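Local atomic coordinates of ankyrin repeat and SOCS BOX protein 11 (Homo sapiens, PDB entry 4UUC), a protein that recognises substrates such as BIK, DIRAS2 and RPN1 for a cullin-5-RING E3 ubiquitin ligase, here represented by its ankyrin repeat domain. Residues Gly113-Met118 and Val148-Lys153; Pro170-Ala175 and Lys201-Leu206. All blocks are in the same frame, centred on the assembly; numbering follows the deposited sequence.

Contact 1 of 2, residues Gly113-Met118 and Val148-Lys153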
# COMPACT_ATOMS: atom_id res chain seq x y z
N GLY A 113 -1.09 2.41 -6.40
CA GLY A 113 -1.62 3.73 -6.69
C GLY A 113 -3.02 3.95 -6.15
O GLY A 113 -3.77 4.79 -6.66
N HIS A 114 -3.38 3.22 -5.10
CA HIS A 114 -4.70 3.36 -4.48
C HIS A 114 -4.69 4.47 -3.44
O HIS A 114 -4.65 4.22 -2.23
CB HIS A 114 -5.12 2.03 -3.85
CG HIS A 114 -5.27 0.91 -4.83
ND1 HIS A 114 -5.70 1.10 -6.12
CD2 HIS A 114 -5.05 -0.42 -4.69
CE1 HIS A 114 -5.73 -0.06 -6.75
NE2 HIS A 114 -5.34 -1.00 -5.90
N ARG A 115 -4.75 5.71 -3.91
CA ARG A 115 -4.54 6.86 -3.06
C ARG A 115 -5.60 7.00 -1.96
O ARG A 115 -5.27 7.37 -0.83
CB ARG A 115 -4.52 8.14 -3.90
CG ARG A 115 -4.20 9.39 -3.10
CD ARG A 115 -4.33 10.64 -3.94
NE ARG A 115 -5.52 10.60 -4.79
CZ ARG A 115 -6.77 10.66 -4.33
NH1 ARG A 115 -7.00 10.78 -3.03
NH2 ARG A 115 -7.78 10.61 -5.18
N GLU A 116 -6.86 6.74 -2.28
CA GLU A 116 -7.92 6.87 -1.28
C GLU A 116 -7.72 5.88 -0.13
O GLU A 116 -7.87 6.24 1.04
CB GLU A 116 -9.31 6.69 -1.90
CG GLU A 116 -10.43 6.87 -0.88
CD GLU A 116 -11.82 6.96 -1.49
OE1 GLU A 116 -11.95 6.74 -2.72
OE2 GLU A 116 -12.77 7.24 -0.74
N CYS A 117 -7.39 4.63 -0.47
CA CYS A 117 -7.09 3.63 0.55
C CYS A 117 -5.94 4.09 1.45
O CYS A 117 -5.98 3.93 2.67
CB CYS A 117 -6.77 2.28 -0.10
SG CYS A 117 -8.20 1.51 -0.91
N MET A 118 -4.91 4.66 0.83
CA MET A 118 -3.77 5.22 1.57
C MET A 118 -4.24 6.28 2.57
O MET A 118 -3.87 6.24 3.75
CB MET A 118 -2.76 5.82 0.60
CG MET A 118 -1.48 6.36 1.23
SD MET A 118 -0.53 7.42 0.10
CE MET A 118 -1.57 8.88 0.05
N VAL A 148 2.35 9.64 -8.79
CA VAL A 148 2.49 11.08 -8.60
C VAL A 148 1.52 11.64 -7.56
O VAL A 148 1.92 12.40 -6.68
CB VAL A 148 2.28 11.85 -9.92
CG1 VAL A 148 2.61 13.33 -9.73
CG2 VAL A 148 3.13 11.26 -11.04
N ASP A 149 0.25 11.27 -7.67
CA ASP A 149 -0.76 11.77 -6.74
C ASP A 149 -0.47 11.32 -5.30
O ASP A 149 -0.69 12.08 -4.36
CB ASP A 149 -2.16 11.30 -7.15
CG ASP A 149 -2.63 11.94 -8.45
OD1 ASP A 149 -2.11 13.02 -8.82
OD2 ASP A 149 -3.55 11.37 -9.09
N CYS A 150 0.02 10.10 -5.14
CA CYS A 150 0.38 9.59 -3.82
C CYS A 150 1.59 10.33 -3.25
O CYS A 150 1.62 10.65 -2.06
CB CYS A 150 0.66 8.09 -3.87
SG CYS A 150 -0.82 7.07 -4.07
N VAL A 151 2.57 10.60 -4.11
CA VAL A 151 3.74 11.37 -3.71
C VAL A 151 3.31 12.75 -3.22
O VAL A 151 3.71 13.19 -2.15
CB VAL A 151 4.76 11.51 -4.87
CG1 VAL A 151 5.85 12.52 -4.54
CG2 VAL A 151 5.39 10.16 -5.20
N LYS A 152 2.48 13.42 -4.01
CA LYS A 152 2.03 14.77 -3.68
C LYS A 152 1.29 14.79 -2.35
O LYS A 152 1.58 15.62 -1.48
CB LYS A 152 1.13 15.32 -4.78
CG LYS A 152 0.64 16.74 -4.51
CD LYS A 152 0.03 17.36 -5.75
CE LYS A 152 -0.35 18.81 -5.52
NZ LYS A 152 -1.52 18.94 -4.61
N LYS A 153 0.35 13.87 -2.18
CA LYS A 153 -0.46 13.80 -0.96
C LYS A 153 0.39 13.49 0.28
O LYS A 153 0.21 14.11 1.32
CB LYS A 153 -1.56 12.75 -1.12
CG LYS A 153 -2.60 12.78 -0.01
CD LYS A 153 -3.50 14.01 -0.11
CE LYS A 153 -4.29 14.23 1.16
NZ LYS A 153 -5.19 15.42 1.05
O HOH W 1 -4.95 9.66 -7.28
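Arg115 NE and Asp149 OD2 meet through one water, which accepts from NE at 2.7 Å and donates to OD2 at 2.9 Å. Arg115 NE and Asp149 OD2 themselves stay 4.8 Å apart, with the guanidinium and carboxylate planes turned 63° against each other, and it is the water that bridges the two charges. Next to the water the aliphatic parts touch: Arg115 CD lies 3.9 Å from Asp149 CB, which sits at the edge of the guanidinium. The arginine has its CG anti to the backbone N (chi1 -176°) and its chain bends at chi3; its NH1 pairs with Glu119, one turn on in its own helix. Deeper in, the thiol of Cys150 reaches across to the start of helix 115-123, its SG 3.9 Å from Arg115 CB. Met118 SD lies 4.2 Å from Cys150 SG, and a turn at chi3 (72°) carries the methyl CE of Met118 over to Lys153 CG, 4.0 Å away. On the side of helices 105-111 and 138-144, Met118 rests on Ile106 and Val110, and Cys150 on Ala142. Gly113 closes helix 105-111 in a Schellman motif, and His114 N-caps the next helix. This is the side-by-side stacking of second helices in ankyrin repeats 4 and 5. Its chemistry is graded, sulfur and methyl groups inside and a water-bridged pair outside; the contact thus rests mainly on apolar packing, to which that pair probably adds a modest electrostatic attraction.

Contact 2 of 2, residues Pro170-Ala175 and Lys201-Leu206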
# COMPACT_ATOMS: atom_id res chain seq x y z
N PRO A 170 13.82 8.50 -1.12
CA PRO A 170 12.79 8.54 -2.16
C PRO A 170 13.30 9.16 -3.46
O PRO A 170 12.87 8.75 -4.54
CB PRO A 170 11.70 9.40 -1.52
CG PRO A 170 11.84 9.14 -0.07
CD PRO A 170 13.33 9.03 0.16
N LEU A 171 14.20 10.13 -3.36
CA LEU A 171 14.76 10.76 -4.56
C LEU A 171 15.64 9.78 -5.33
O LEU A 171 15.63 9.78 -6.56
CB LEU A 171 15.57 12.01 -4.18
CG LEU A 171 16.06 12.86 -5.36
CD1 LEU A 171 14.90 13.58 -6.05
CD2 LEU A 171 17.11 13.85 -4.91
N HIS A 172 16.39 8.94 -4.62
CA HIS A 172 17.18 7.90 -5.28
C HIS A 172 16.27 6.96 -6.06
O HIS A 172 16.57 6.60 -7.20
CB HIS A 172 18.01 7.10 -4.27
CG HIS A 172 19.22 7.82 -3.76
ND1 HIS A 172 19.32 8.28 -2.47
CD2 HIS A 172 20.38 8.14 -4.37
CE1 HIS A 172 20.49 8.88 -2.31
NE2 HIS A 172 21.15 8.80 -3.44
N ALA A 173 15.17 6.56 -5.43
CA ALA A 173 14.20 5.69 -6.08
C ALA A 173 13.61 6.37 -7.31
O ALA A 173 13.49 5.75 -8.37
CB ALA A 173 13.09 5.32 -5.12
N ALA A 174 13.26 7.64 -7.17
CA ALA A 174 12.67 8.40 -8.27
C ALA A 174 13.65 8.54 -9.44
O ALA A 174 13.25 8.54 -10.60
CB ALA A 174 12.21 9.77 -7.79
N ALA A 175 14.94 8.66 -9.12
CA ALA A 175 15.98 8.84 -10.12
C ALA A 175 16.11 7.62 -11.03
O ALA A 175 16.53 7.74 -12.18
CB ALA A 175 17.31 9.14 -9.45
N LYS A 201 26.10 6.29 -4.46
CA LYS A 201 25.53 7.02 -5.60
C LYS A 201 24.61 8.15 -5.16
O LYS A 201 23.79 7.99 -4.25
CB LYS A 201 24.74 6.06 -6.50
CG LYS A 201 25.53 4.86 -7.01
CD LYS A 201 26.59 5.26 -8.02
CE LYS A 201 27.28 4.03 -8.61
NZ LYS A 201 28.35 4.40 -9.58
N SER A 202 24.73 9.30 -5.82
CA SER A 202 23.75 10.37 -5.69
C SER A 202 22.57 10.08 -6.62
O SER A 202 22.67 9.22 -7.51
CB SER A 202 24.36 11.72 -6.04
OG SER A 202 24.66 11.77 -7.42
N ALA A 203 21.47 10.79 -6.43
CA ALA A 203 20.32 10.63 -7.32
C ALA A 203 20.73 10.90 -8.77
O ALA A 203 20.37 10.14 -9.67
CB ALA A 203 19.19 11.56 -6.90
N LEU A 204 21.51 11.95 -8.98
CA LEU A 204 21.98 12.28 -10.32
C LEU A 204 22.78 11.13 -10.93
O LEU A 204 22.62 10.81 -12.11
CB LEU A 204 22.81 13.56 -10.30
CG LEU A 204 23.29 14.09 -11.66
CD1 LEU A 204 22.11 14.43 -12.57
CD2 LEU A 204 24.17 15.31 -11.46
N ASP A 205 23.63 10.49 -10.12
CA ASP A 205 24.41 9.34 -10.59
C ASP A 205 23.51 8.22 -11.10
O ASP A 205 23.87 7.50 -12.04
CB ASP A 205 25.30 8.78 -9.47
CG ASP A 205 26.41 9.73 -9.05
OD1 ASP A 205 26.84 10.58 -9.86
OD2 ASP A 205 26.87 9.61 -7.89
N LEU A 206 22.35 8.06 -10.47
CA LEU A 206 21.45 6.96 -10.80
C LEU A 206 20.61 7.21 -12.05
O LEU A 206 20.14 6.27 -12.68
CB LEU A 206 20.51 6.67 -9.62
CG LEU A 206 21.18 6.13 -8.35
CD1 LEU A 206 20.18 6.11 -7.21
CD2 LEU A 206 21.75 4.74 -8.59
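His172 NE2 reaches Lys201 O at 2.9 Å, but the N-H...O angle is 125°, so the bond is weak; shape does more of the joining. The larger bump is the His172 ring, which lies against the Lys201-Ala203 backbone, its CD2 3.5 Å from Ala203 N. Another is the methyl of Ala203, which enters a hollow of helix 170-175 between Leu171 and Ala175. Leu171 CD2 touches Ala203 CB at 3.7 Å on one flank, and Ala175 CB lies 4.0 Å from Ala203 CB on another. The ring swings aside (chi1 -76°, CG anti to the carbonyl carbon), and the small Ala203 meets the helix there, with His172 CA and Ala203 CA 4.6 Å apart. A further bump is the CD1 branch of Leu206, which presses on the edge of the imidazole, 3.5 Å from His172 CD2, the two side chains crossing at about a right angle. Ser202 and Asp205 form a capping box: Ser202 OG accepts from Asp205 N, while Ser202 N donates to Asp205 OD2 from 40° above the carboxylate plane. Asp205 OD2 also pairs with Arg196. The contact joins the first helix of ankyrin repeat 6 to the short helix 203-206 further along the chain. ND1 of His172 accepts from Thr169 N and NE2 makes its weak bond to Lys201 O, so both nitrogens of the buried ring have a partner, NE2 a poor one, while carbon contacts supply most of the fit.

Contacts 1 and 2 illustrate how a repeat protein is built from local neighbours, and the first closes along the chain before the second opens. Contact 1 joins repeats 4 and 5, whereas in contact 2 helix 170-175 of repeat 6, next in the chain after helix 148-156, meets helix 203-206. The centres of the two contacts are 21 Å apart and their nearest atoms about 7 Å, without touching. Helix 138-144 connects them, packing on Cys150 of contact 1 and on Pro170 and Ala173 beside contact 2. The centre of contact 1 is about 9 Å and that of contact 2 about 22 Å from the centre of the chain, the latter towards the C-terminal end.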